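Local coordinates for protein PcyX_EBK42635 (Marine metagenome, PDB 5OWG) that probably reduces biliverdin to the pink bilin phycoerythrobilin, taking four electrons from ferredoxin, as a phage-type ferredoxin-dependent bilin reductase, at residues L78-Y91 and L173-A187. Numbering follows the deposited sequence.
Sequences LCLFPMLTNGGPIY and LNNYIDKIRNHEGEA
Tyr-91 and Tyr-176 carry the flat surfaces of this contact. Leu-173 CD1 sits over one face of the Tyr-91 ring, 4.2 Å from its centroid, in a CH-pi contact. Tyr-91 CB lies in the same way over one face of the Tyr-176 ring, 3.8 Å from that centroid. This is the alpha/beta/alpha sandwich of the bilin reductase family: helix 161-179 packs on one side of the antiparallel sheet and helix 189-204 on the other. Residues 173-179 run nearly parallel to strand 78-82. The two tyrosine ring planes are turned 55° apart. Pro-89 O is at the edge of the Tyr-176 ring. Leu-80 CD2 lies between the helix and the sheet, within 3.4 Å of Tyr-176 CE2. Tyr-176 CG is anti to the backbone N (chi1 174°), which turns the ring toward the strands to rest on Tyr-91 CB. Its OH donates to Pro-89 O from above the carbonyl plane, over 3.2 Å. Tyr-91 OH bonds to Ala-169 O. Further along, the loop joining the two strands meets the chain that follows the helix. Asn-86 forms an Asx turn, though the 2.5 Å from Gly-88 N to Asn-86 OD1 is suspiciously short. Ile-180 CD1 lies against Gly-88 CA at 3.9 Å. Glu-186 accepts hydrogen bonds from two histidines, OE1 from His-183 ND1 and OE2 from His-117 NE2. Thr-85 O receives two weak bonds, from Gly-185 N and from Ala-187 N, the latter 3.0 Å long.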
# COMPACT_ATOMS: atom_id res chain seq x y z
N LEU A 78 2.16 -1.55 0.84
CA LEU A 78 0.99 -1.82 0.01
C LEU A 78 -0.20 -1.09 0.60
O LEU A 78 -0.55 -1.30 1.76
CB LEU A 78 0.72 -3.32 -0.10
CG LEU A 78 -0.46 -3.75 -0.98
CD1 LEU A 78 -0.23 -3.38 -2.44
CD2 LEU A 78 -0.71 -5.24 -0.84
N CYS A 79 -0.83 -0.24 -0.21
CA CYS A 79 -1.95 0.57 0.24
C CYS A 79 -3.01 0.62 -0.85
O CYS A 79 -2.69 0.68 -2.04
CB CYS A 79 -1.52 2.00 0.60
SG CYS A 79 -2.80 2.95 1.41
N LEU A 80 -4.27 0.61 -0.43
CA LEU A 80 -5.40 0.68 -1.35
C LEU A 80 -6.38 1.75 -0.88
O LEU A 80 -6.89 1.67 0.24
CB LEU A 80 -6.12 -0.68 -1.45
CG LEU A 80 -5.67 -1.64 -2.55
CD1 LEU A 80 -4.32 -2.27 -2.23
CD2 LEU A 80 -6.72 -2.73 -2.77
N PHE A 81 -6.64 2.73 -1.74
CA PHE A 81 -7.67 3.74 -1.49
C PHE A 81 -8.91 3.43 -2.32
O PHE A 81 -8.79 3.23 -3.54
CB PHE A 81 -7.16 5.13 -1.85
CG PHE A 81 -6.21 5.72 -0.84
CD1 PHE A 81 -6.69 6.33 0.30
CD2 PHE A 81 -4.84 5.69 -1.05
CE1 PHE A 81 -5.83 6.89 1.23
CE2 PHE A 81 -3.97 6.24 -0.13
CZ PHE A 81 -4.47 6.84 1.01
N PRO A 82 -10.10 3.38 -1.73
CA PRO A 82 -11.31 3.17 -2.54
C PRO A 82 -11.67 4.42 -3.33
O PRO A 82 -11.09 5.50 -3.17
CB PRO A 82 -12.39 2.83 -1.51
CG PRO A 82 -11.90 3.45 -0.24
CD PRO A 82 -10.40 3.35 -0.29
N MET A 83 -12.66 4.27 -4.21
CA MET A 83 -13.11 5.38 -5.05
C MET A 83 -13.89 6.39 -4.21
O MET A 83 -14.27 6.14 -3.06
CB MET A 83 -13.95 4.85 -6.22
CG MET A 83 -14.14 5.83 -7.38
SD MET A 83 -12.60 6.46 -8.06
CE MET A 83 -11.87 4.96 -8.70
N LEU A 84 -14.14 7.56 -4.81
CA LEU A 84 -14.51 8.76 -4.08
C LEU A 84 -15.97 8.82 -3.64
O LEU A 84 -16.32 9.71 -2.85
CB LEU A 84 -14.18 10.00 -4.92
CG LEU A 84 -12.70 10.15 -5.29
CD1 LEU A 84 -12.49 11.34 -6.21
CD2 LEU A 84 -11.82 10.28 -4.05
N THR A 85 -16.85 7.94 -4.12
CA THR A 85 -18.18 7.81 -3.52
C THR A 85 -18.24 6.70 -2.48
O THR A 85 -19.28 6.50 -1.86
CB THR A 85 -19.26 7.56 -4.58
OG1 THR A 85 -19.00 6.33 -5.28
CG2 THR A 85 -19.33 8.71 -5.58
N ASN A 86 -17.14 5.97 -2.29
CA ASN A 86 -17.07 4.91 -1.30
C ASN A 86 -16.55 5.48 0.02
O ASN A 86 -15.70 6.38 0.04
CB ASN A 86 -16.15 3.79 -1.79
CG ASN A 86 -16.19 2.57 -0.89
OD1 ASN A 86 -16.45 2.67 0.31
ND2 ASN A 86 -15.92 1.41 -1.47
N GLY A 87 -17.06 4.94 1.12
CA GLY A 87 -16.66 5.37 2.44
C GLY A 87 -15.92 4.29 3.20
O GLY A 87 -15.81 4.35 4.43
N GLY A 88 -15.39 3.31 2.47
CA GLY A 88 -14.76 2.17 3.08
C GLY A 88 -13.40 2.48 3.67
O GLY A 88 -12.84 3.56 3.48
N PRO A 89 -12.84 1.52 4.41
CA PRO A 89 -11.53 1.73 5.03
C PRO A 89 -10.40 1.75 4.02
O PRO A 89 -10.64 1.81 2.81
CB PRO A 89 -11.41 0.55 6.00
CG PRO A 89 -12.25 -0.52 5.39
CD PRO A 89 -13.39 0.19 4.71
N ILE A 90 -9.16 1.69 4.51
CA ILE A 90 -7.97 1.69 3.67
C ILE A 90 -7.15 0.46 4.03
O ILE A 90 -6.64 0.36 5.15
CB ILE A 90 -7.15 2.98 3.86
CG1 ILE A 90 -7.93 4.20 3.37
CG2 ILE A 90 -5.81 2.88 3.11
CD1 ILE A 90 -7.43 5.51 3.95
N TYR A 91 -7.03 -0.47 3.09
CA TYR A 91 -6.08 -1.56 3.24
C TYR A 91 -4.67 -0.99 3.32
O TYR A 91 -4.27 -0.19 2.48
CB TYR A 91 -6.19 -2.54 2.07
CG TYR A 91 -5.22 -3.71 2.12
CD1 TYR A 91 -3.90 -3.57 1.72
CD2 TYR A 91 -5.65 -4.96 2.55
CE1 TYR A 91 -3.02 -4.64 1.76
CE2 TYR A 91 -4.78 -6.04 2.59
CZ TYR A 91 -3.47 -5.87 2.19
OH TYR A 91 -2.60 -6.94 2.23
N LEU A 173 -6.29 -9.29 1.44
CA LEU A 173 -6.34 -8.49 0.22
C LEU A 173 -7.42 -9.00 -0.72
O LEU A 173 -8.31 -8.25 -1.13
CB LEU A 173 -4.97 -8.52 -0.46
CG LEU A 173 -4.85 -7.82 -1.81
CD1 LEU A 173 -5.13 -6.33 -1.68
CD2 LEU A 173 -3.48 -8.06 -2.41
N ASN A 174 -7.34 -10.28 -1.10
CA ASN A 174 -8.35 -10.87 -1.98
C ASN A 174 -9.75 -10.59 -1.47
O ASN A 174 -10.67 -10.36 -2.26
CB ASN A 174 -8.11 -12.38 -2.09
CG ASN A 174 -8.14 -12.88 -3.52
OD1 ASN A 174 -8.69 -12.23 -4.41
ND2 ASN A 174 -7.53 -14.04 -3.75
N ASN A 175 -9.94 -10.60 -0.15
CA ASN A 175 -11.25 -10.31 0.43
C ASN A 175 -11.55 -8.82 0.46
O ASN A 175 -12.73 -8.43 0.38
CB ASN A 175 -11.34 -10.89 1.84
CG ASN A 175 -11.77 -12.35 1.83
OD1 ASN A 175 -12.96 -12.65 1.82
ND2 ASN A 175 -10.80 -13.25 1.84
N TYR A 176 -10.53 -7.97 0.57
CA TYR A 176 -10.76 -6.53 0.53
C TYR A 176 -11.24 -6.10 -0.85
O TYR A 176 -12.19 -5.31 -0.98
CB TYR A 176 -9.48 -5.77 0.90
CG TYR A 176 -9.60 -4.27 0.75
CD1 TYR A 176 -10.06 -3.47 1.80
CD2 TYR A 176 -9.25 -3.64 -0.44
CE1 TYR A 176 -10.17 -2.10 1.66
CE2 TYR A 176 -9.35 -2.26 -0.59
CZ TYR A 176 -9.81 -1.50 0.47
OH TYR A 176 -9.92 -0.14 0.34
N ILE A 177 -10.59 -6.60 -1.90
CA ILE A 177 -10.94 -6.23 -3.27
C ILE A 177 -12.36 -6.66 -3.59
O ILE A 177 -13.01 -6.07 -4.47
CB ILE A 177 -9.92 -6.84 -4.25
CG1 ILE A 177 -8.53 -6.25 -3.99
CG2 ILE A 177 -10.33 -6.61 -5.69
CD1 ILE A 177 -7.40 -6.96 -4.70
N ASP A 178 -12.88 -7.67 -2.89
CA ASP A 178 -14.23 -8.16 -3.15
C ASP A 178 -15.27 -7.34 -2.39
O ASP A 178 -16.25 -6.88 -2.98
CB ASP A 178 -14.32 -9.64 -2.77
CG ASP A 178 -15.76 -10.13 -2.70
OD1 ASP A 178 -16.63 -9.55 -3.38
OD2 ASP A 178 -16.01 -11.10 -1.96
N LYS A 179 -15.08 -7.16 -1.09
CA LYS A 179 -16.12 -6.54 -0.27
C LYS A 179 -16.19 -5.03 -0.47
O LYS A 179 -17.27 -4.44 -0.30
CB LYS A 179 -15.88 -6.85 1.20
CG LYS A 179 -15.96 -8.33 1.53
CD LYS A 179 -15.62 -8.60 2.99
CE LYS A 179 -15.74 -10.08 3.33
NZ LYS A 179 -17.11 -10.61 3.13
N ILE A 180 -15.08 -4.38 -0.83
CA ILE A 180 -15.11 -2.93 -1.01
C ILE A 180 -16.10 -2.55 -2.10
O ILE A 180 -16.68 -1.45 -2.07
CB ILE A 180 -13.69 -2.40 -1.31
CG1 ILE A 180 -13.66 -0.87 -1.25
CG2 ILE A 180 -13.22 -2.85 -2.69
CD1 ILE A 180 -13.84 -0.30 0.15
N ARG A 181 -16.32 -3.44 -3.07
CA ARG A 181 -17.27 -3.15 -4.15
C ARG A 181 -18.65 -2.85 -3.59
O ARG A 181 -19.38 -2.02 -4.15
CB ARG A 181 -17.33 -4.34 -5.11
CG ARG A 181 -16.01 -4.64 -5.81
CD ARG A 181 -15.82 -6.13 -6.05
NE ARG A 181 -16.80 -6.69 -6.97
CZ ARG A 181 -17.01 -8.00 -7.13
NH1 ARG A 181 -16.31 -8.88 -6.44
NH2 ARG A 181 -17.93 -8.42 -7.99
N ASN A 182 -19.03 -3.50 -2.49
CA ASN A 182 -20.38 -3.39 -1.95
C ASN A 182 -20.67 -2.04 -1.31
O ASN A 182 -21.75 -1.86 -0.74
CB ASN A 182 -20.62 -4.48 -0.91
CG ASN A 182 -20.62 -5.87 -1.51
OD1 ASN A 182 -21.24 -6.11 -2.54
ND2 ASN A 182 -19.91 -6.79 -0.86
N HIS A 183 -19.74 -1.08 -1.37
CA HIS A 183 -19.88 0.20 -0.69
C HIS A 183 -19.76 1.38 -1.64
O HIS A 183 -19.51 2.51 -1.20
CB HIS A 183 -18.84 0.29 0.43
CG HIS A 183 -19.04 -0.74 1.50
ND1 HIS A 183 -19.96 -0.60 2.51
CD2 HIS A 183 -18.44 -1.94 1.71
CE1 HIS A 183 -19.92 -1.66 3.30
NE2 HIS A 183 -19.01 -2.49 2.83
N GLU A 184 -19.94 1.14 -2.93
CA GLU A 184 -19.93 2.21 -3.92
C GLU A 184 -21.22 3.02 -3.82
O GLU A 184 -22.32 2.47 -3.88
CB GLU A 184 -19.78 1.62 -5.32
CG GLU A 184 -19.64 2.64 -6.43
CD GLU A 184 -19.74 2.00 -7.80
OE1 GLU A 184 -20.84 1.54 -8.17
OE2 GLU A 184 -18.71 1.94 -8.51
N GLY A 185 -21.08 4.34 -3.67
CA GLY A 185 -22.22 5.24 -3.63
C GLY A 185 -22.75 5.55 -2.25
O GLY A 185 -23.65 6.39 -2.12
N GLU A 186 -22.23 4.91 -1.21
CA GLU A 186 -22.72 5.10 0.15
C GLU A 186 -22.19 6.37 0.81
O GLU A 186 -22.42 6.55 2.01
CB GLU A 186 -22.34 3.89 1.01
CG GLU A 186 -20.88 3.86 1.42
CD GLU A 186 -20.53 2.61 2.19
OE1 GLU A 186 -21.36 1.68 2.22
OE2 GLU A 186 -19.42 2.55 2.76
N ALA A 187 -21.48 7.23 0.08
CA ALA A 187 -20.88 8.41 0.69
C ALA A 187 -20.89 9.56 -0.31
O ALA A 187 -21.07 9.36 -1.51
CB ALA A 187 -19.44 8.13 1.16